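Local coordinates for protein hyaluronoglucosaminidase (Apis mellifera, PDB 1FCQ) that hydrolyses hyaluronan, probably within the chain as an endo-acting glycosidase of family 56, and is a major allergen of bee venom, at residues 118-121 / 122-125; 150-153 / 154-158. All blocks are in the same frame, centred on the assembly; numbering follows the deposited sequence.

Both contacts are short-range, and both lie on the same side of the chain's centre, their own centres about 13 Å apart. Contact 1 folds part of the loop between strand 107-111 and helix 127-140, using backbone turns and a tryptophan laid over the chain; half of its touching residues are buried. Contact 2 sits farther out, on helix 146-175, where regular helix bonds are supplemented by charged side chains, two of them, K154 and R155, exposed, whereas E152 at the centre of the network is buried. The two meet directly. E158 OE2 probably accepts a hydrogen bond from F119 N (2.9 Å), and the F157 side chain packs against F119 and N122, joining the loop to the helix.

Contact 1 of 2, residues 118-121 / 122-125; sequences IFRQ and NWAS
W123 lays its indole over the backbone of R120 and Q121, and this ring packing is the main side-chain contact of the turn. The CA of Q121 stands 3.8 Å above the centre of the six-membered ring, only 1° off its normal, a CH-pi contact. On that face R120 O also sits, offset toward the rim; although it is 3.1 Å from W123 NE1, the angle is too poor for a hydrogen bond, and this oxygen instead accepts one from K130 NZ. A broad, flat side chain suits the place because it can cover two residues at once, while Y190 meets the ring edge-to-face.

The guanidinium of R120 reaches the rim of the same ring. Its NH1 lies in the indole plane, 3.2 Å from W123 CZ2, with the two planes 75° apart, so that the ring edge addresses a guanidinium face and this is no stack. The R120 chain runs extended and then bends at chi3 (77°), which brings its tip back beside W123. There NH2 forms salt bridges with E208 and E202, so a long, charged residue can link the turn to helix 203-210.

Backbone bonds fix the curvature. Q121 N donates to I118 O (3.1 Å), and N122 N to F119 O (3.2 Å). N122 ND2 adds a weak bond to F119 O (3.4 Å), while OD1 accepts from R116 N, making asparagine apt here: its amide ties two parts of the loop. Finally W123 N bonds weakly to Q121 O (2.9 Å). The result is a pair of overlapping i to i+3 turns passing into an inverse gamma turn centred on N122, within a strand-to-helix loop of the TIM barrel.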
loop_
_atom_site.group_PDB
_atom_site.type_symbol
_atom_site.label_atom_id
_atom_site.label_comp_id
_atom_site.label_asym_id
_atom_site.label_seq_id
_atom_site.Cartn_x
_atom_site.Cartn_y
_atom_site.Cartn_z
ATOM N N ILE A 118 4.093 2.099 -14.213
ATOM C CA ILE A 118 5.161 1.643 -15.088
ATOM C C ILE A 118 4.554 0.491 -15.904
ATOM O O ILE A 118 4.192 -0.570 -15.405
ATOM C CB ILE A 118 6.424 1.140 -14.382
ATOM C CG1 ILE A 118 7.033 2.201 -13.467
ATOM C CG2 ILE A 118 7.450 0.642 -15.410
ATOM C CD1 ILE A 118 7.527 3.445 -14.184
ATOM N N PHE A 119 4.463 0.725 -17.215
ATOM C CA PHE A 119 3.825 -0.240 -18.114
ATOM C C PHE A 119 4.371 -1.643 -17.936
ATOM O O PHE A 119 3.634 -2.623 -17.777
ATOM C CB PHE A 119 4.058 0.216 -19.556
ATOM C CG PHE A 119 3.328 -0.528 -20.632
ATOM C CD1 PHE A 119 1.983 -0.279 -20.842
ATOM C CD2 PHE A 119 3.983 -1.424 -21.459
ATOM C CE1 PHE A 119 1.277 -0.937 -21.840
ATOM C CE2 PHE A 119 3.284 -2.086 -22.465
ATOM C CZ PHE A 119 1.936 -1.829 -22.646
ATOM N N ARG A 120 5.695 -1.761 -17.944
ATOM C CA ARG A 120 6.351 -3.049 -17.832
ATOM C C ARG A 120 6.006 -3.853 -16.600
ATOM O O ARG A 120 5.921 -5.086 -16.669
ATOM C CB ARG A 120 7.874 -2.839 -17.897
ATOM C CG ARG A 120 8.629 -4.174 -17.900
ATOM C CD ARG A 120 10.129 -3.863 -17.805
ATOM N NE ARG A 120 10.429 -3.511 -16.422
ATOM C CZ ARG A 120 10.758 -4.302 -15.415
ATOM N NH1 ARG A 120 10.915 -5.610 -15.572
ATOM N NH2 ARG A 120 10.955 -3.772 -14.210
ATOM N N GLN A 121 5.735 -3.203 -15.465
ATOM C CA GLN A 121 5.433 -3.908 -14.229
ATOM C C GLN A 121 4.037 -4.478 -14.127
ATOM O O GLN A 121 3.709 -5.145 -13.130
ATOM C CB GLN A 121 5.707 -2.978 -13.036
ATOM C CG GLN A 121 7.180 -2.642 -12.890
ATOM C CD GLN A 121 7.442 -1.552 -11.864
ATOM O OE1 GLN A 121 8.394 -0.765 -11.958
ATOM N NE2 GLN A 121 6.570 -1.527 -10.875
ATOM N N ASN A 122 3.170 -4.229 -15.099
ATOM C CA ASN A 122 1.837 -4.828 -15.109
ATOM C C ASN A 122 1.928 -6.246 -15.677
ATOM O O ASN A 122 1.439 -6.556 -16.773
ATOM C CB ASN A 122 0.889 -3.917 -15.894
ATOM C CG ASN A 122 0.705 -2.620 -15.097
ATOM O OD1 ASN A 122 -0.020 -2.663 -14.104
ATOM N ND2 ASN A 122 1.363 -1.559 -15.539
ATOM N N TRP A 123 2.495 -7.155 -14.889
ATOM C CA TRP A 123 2.700 -8.537 -15.253
ATOM C C TRP A 123 1.600 -9.440 -14.687
ATOM O O TRP A 123 0.779 -9.054 -13.870
ATOM C CB TRP A 123 3.993 -9.121 -14.685
ATOM C CG TRP A 123 5.310 -8.492 -14.950
ATOM C CD1 TRP A 123 5.995 -8.475 -16.135
ATOM C CD2 TRP A 123 6.149 -7.814 -14.001
ATOM N NE1 TRP A 123 7.188 -7.817 -15.984
ATOM C CE2 TRP A 123 7.310 -7.402 -14.682
ATOM C CE3 TRP A 123 6.029 -7.509 -12.640
ATOM C CZ2 TRP A 123 8.339 -6.700 -14.055
ATOM C CZ3 TRP A 123 7.053 -6.822 -12.017
ATOM C CH2 TRP A 123 8.196 -6.420 -12.722
ATOM N N ALA A 124 1.699 -10.706 -15.110
ATOM C CA ALA A 124 0.799 -11.745 -14.614
ATOM C C ALA A 124 -0.656 -11.321 -14.668
ATOM O O ALA A 124 -1.166 -11.021 -15.754
ATOM C CB ALA A 124 1.211 -12.115 -13.192
ATOM N N SER A 125 -1.318 -11.167 -13.533
ATOM C CA SER A 125 -2.719 -10.795 -13.451
ATOM C C SER A 125 -3.003 -9.371 -13.910
ATOM O O SER A 125 -4.149 -9.021 -14.186
ATOM C CB SER A 125 -3.238 -11.011 -12.023
ATOM O OG SER A 125 -2.807 -9.979 -11.155
#

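Contact 2 of 2, residues 150-153 / 154-158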
loop_
_atom_site.group_PDB
_atom_site.type_symbol
_atom_site.label_atom_id
_atom_site.label_comp_id
_atom_site.label_asym_id
_atom_site.label_seq_id
_atom_site.Cartn_x
_atom_site.Cartn_y
_atom_site.Cartn_z
ATOM N N GLU A 150 3.686 -0.339 -30.143
ATOM C CA GLU A 150 4.135 -0.706 -28.803
ATOM C C GLU A 150 4.619 0.504 -28.015
ATOM O O GLU A 150 4.288 0.693 -26.835
ATOM C CB GLU A 150 5.255 -1.747 -28.914
ATOM C CG GLU A 150 4.711 -3.093 -29.408
ATOM C CD GLU A 150 3.869 -3.758 -28.330
ATOM O OE1 GLU A 150 3.936 -3.329 -27.155
ATOM O OE2 GLU A 150 3.142 -4.716 -28.650
ATOM N N GLN A 151 5.434 1.323 -28.670
ATOM C CA GLN A 151 5.989 2.540 -28.058
ATOM C C GLN A 151 4.905 3.502 -27.611
ATOM O O GLN A 151 4.921 4.085 -26.509
ATOM C CB GLN A 151 6.898 3.121 -29.129
ATOM C CG GLN A 151 7.287 4.569 -29.196
ATOM C CD GLN A 151 8.110 4.830 -30.455
ATOM O OE1 GLN A 151 7.735 5.604 -31.332
ATOM N NE2 GLN A 151 9.253 4.158 -30.552
ATOM N N GLU A 152 3.903 3.705 -28.464
ATOM C CA GLU A 152 2.772 4.575 -28.178
ATOM C C GLU A 152 1.934 4.031 -27.023
ATOM O O GLU A 152 1.537 4.779 -26.130
ATOM C CB GLU A 152 1.935 4.762 -29.443
ATOM C CG GLU A 152 0.756 5.706 -29.270
ATOM C CD GLU A 152 1.140 7.166 -29.121
ATOM O OE1 GLU A 152 2.346 7.458 -29.114
ATOM O OE2 GLU A 152 0.239 8.017 -29.009
ATOM N N ALA A 153 1.657 2.735 -27.014
ATOM C CA ALA A 153 0.885 2.112 -25.952
ATOM C C ALA A 153 1.532 2.360 -24.586
ATOM O O ALA A 153 0.858 2.777 -23.642
ATOM C CB ALA A 153 0.786 0.608 -26.196
ATOM N N LYS A 154 2.825 2.080 -24.500
ATOM C CA LYS A 154 3.563 2.290 -23.263
ATOM C C LYS A 154 3.565 3.761 -22.885
ATOM O O LYS A 154 3.341 4.106 -21.729
ATOM C CB LYS A 154 5.006 1.813 -23.432
ATOM C CG LYS A 154 5.959 2.205 -22.315
ATOM C CD LYS A 154 7.381 1.787 -22.686
ATOM C CE LYS A 154 8.335 1.989 -21.516
ATOM N NZ LYS A 154 8.355 3.407 -21.064
ATOM N N ARG A 155 3.867 4.631 -23.863
ATOM C CA ARG A 155 3.913 6.063 -23.576
ATOM C C ARG A 155 2.597 6.615 -23.060
ATOM O O ARG A 155 2.555 7.325 -22.044
ATOM C CB ARG A 155 4.350 6.822 -24.846
ATOM C CG ARG A 155 4.492 8.310 -24.585
ATOM C CD ARG A 155 4.486 9.126 -25.889
ATOM N NE ARG A 155 3.636 10.278 -25.607
ATOM C CZ ARG A 155 2.432 10.553 -26.059
ATOM N NH1 ARG A 155 1.800 9.809 -26.951
ATOM N NH2 ARG A 155 1.859 11.655 -25.590
ATOM N N ARG A 156 1.485 6.274 -23.729
ATOM C CA ARG A 156 0.181 6.765 -23.324
ATOM C C ARG A 156 -0.218 6.195 -21.962
ATOM O O ARG A 156 -0.696 6.934 -21.101
ATOM C CB ARG A 156 -0.892 6.405 -24.355
ATOM C CG ARG A 156 -0.743 7.144 -25.685
ATOM C CD ARG A 156 -1.882 6.676 -26.584
ATOM N NE ARG A 156 -1.856 7.187 -27.934
ATOM C CZ ARG A 156 -2.689 6.949 -28.935
ATOM N NH1 ARG A 156 -3.750 6.155 -28.843
ATOM N NH2 ARG A 156 -2.454 7.535 -30.106
ATOM N N PHE A 157 0.027 4.898 -21.767
ATOM C CA PHE A 157 -0.315 4.322 -20.456
ATOM C C PHE A 157 0.461 5.012 -19.340
ATOM O O PHE A 157 -0.133 5.373 -18.320
ATOM C CB PHE A 157 -0.032 2.818 -20.436
ATOM C CG PHE A 157 -0.234 2.194 -19.079
ATOM C CD1 PHE A 157 -1.481 1.678 -18.752
ATOM C CD2 PHE A 157 0.801 2.146 -18.160
ATOM C CE1 PHE A 157 -1.677 1.105 -17.501
ATOM C CE2 PHE A 157 0.591 1.592 -16.910
ATOM C CZ PHE A 157 -0.649 1.066 -16.581
ATOM N N GLU A 158 1.770 5.173 -19.524
ATOM C CA GLU A 158 2.575 5.788 -18.463
ATOM C C GLU A 158 2.234 7.253 -18.267
ATOM O O GLU A 158 2.223 7.753 -17.130
ATOM C CB GLU A 158 4.068 5.590 -18.754
ATOM C CG GLU A 158 4.404 4.109 -18.683
ATOM C CD GLU A 158 5.867 3.759 -18.738
ATOM O OE1 GLU A 158 6.694 4.607 -19.144
ATOM O OE2 GLU A 158 6.235 2.642 -18.368
#
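The guanidinium groups of R155 and R156 meet the carboxylate of E152 in different ways. E152 CD lies at the edge of the R155 group, in its plane, with the two planes 38° apart; E152 CG lies over one face of the R156 group, whose plane stands 80° from the carboxylate. Together they make an i to i+3 and i+4 salt-bridge network along one side of helix 146-175.

R155 NH1 approaches both oxygens, 3.2 Å from E152 OE1 in a weak bond and 3.1 Å from E152 OE2. From R156, NE points to E152 OE2 at a very short modelled distance, whose exact value is doubtful, and NH2 joins it weakly at 2.9 Å. The glutamate bends at chi2 (71°), turning its carboxylate toward the following helical turn. Its position is buried, beside V137 and W144, and the two arginines probably stabilise its negative charge. R156 is shared further, with E140 through NH1 and H141 through NH2.

Beneath these charges run the regular i to i+4 bonds, among them R156 N to E152 O (2.8 Å) and F157 N to A153 O (3.0 Å). The small side chain of A153 rests on V134 of helix 127-140, a close approach that its size suits. K154, at an exposed position, makes its own i+4 salt bridge: its NZ lies 2.8 Å from E158 OE1, above the carboxylate plane.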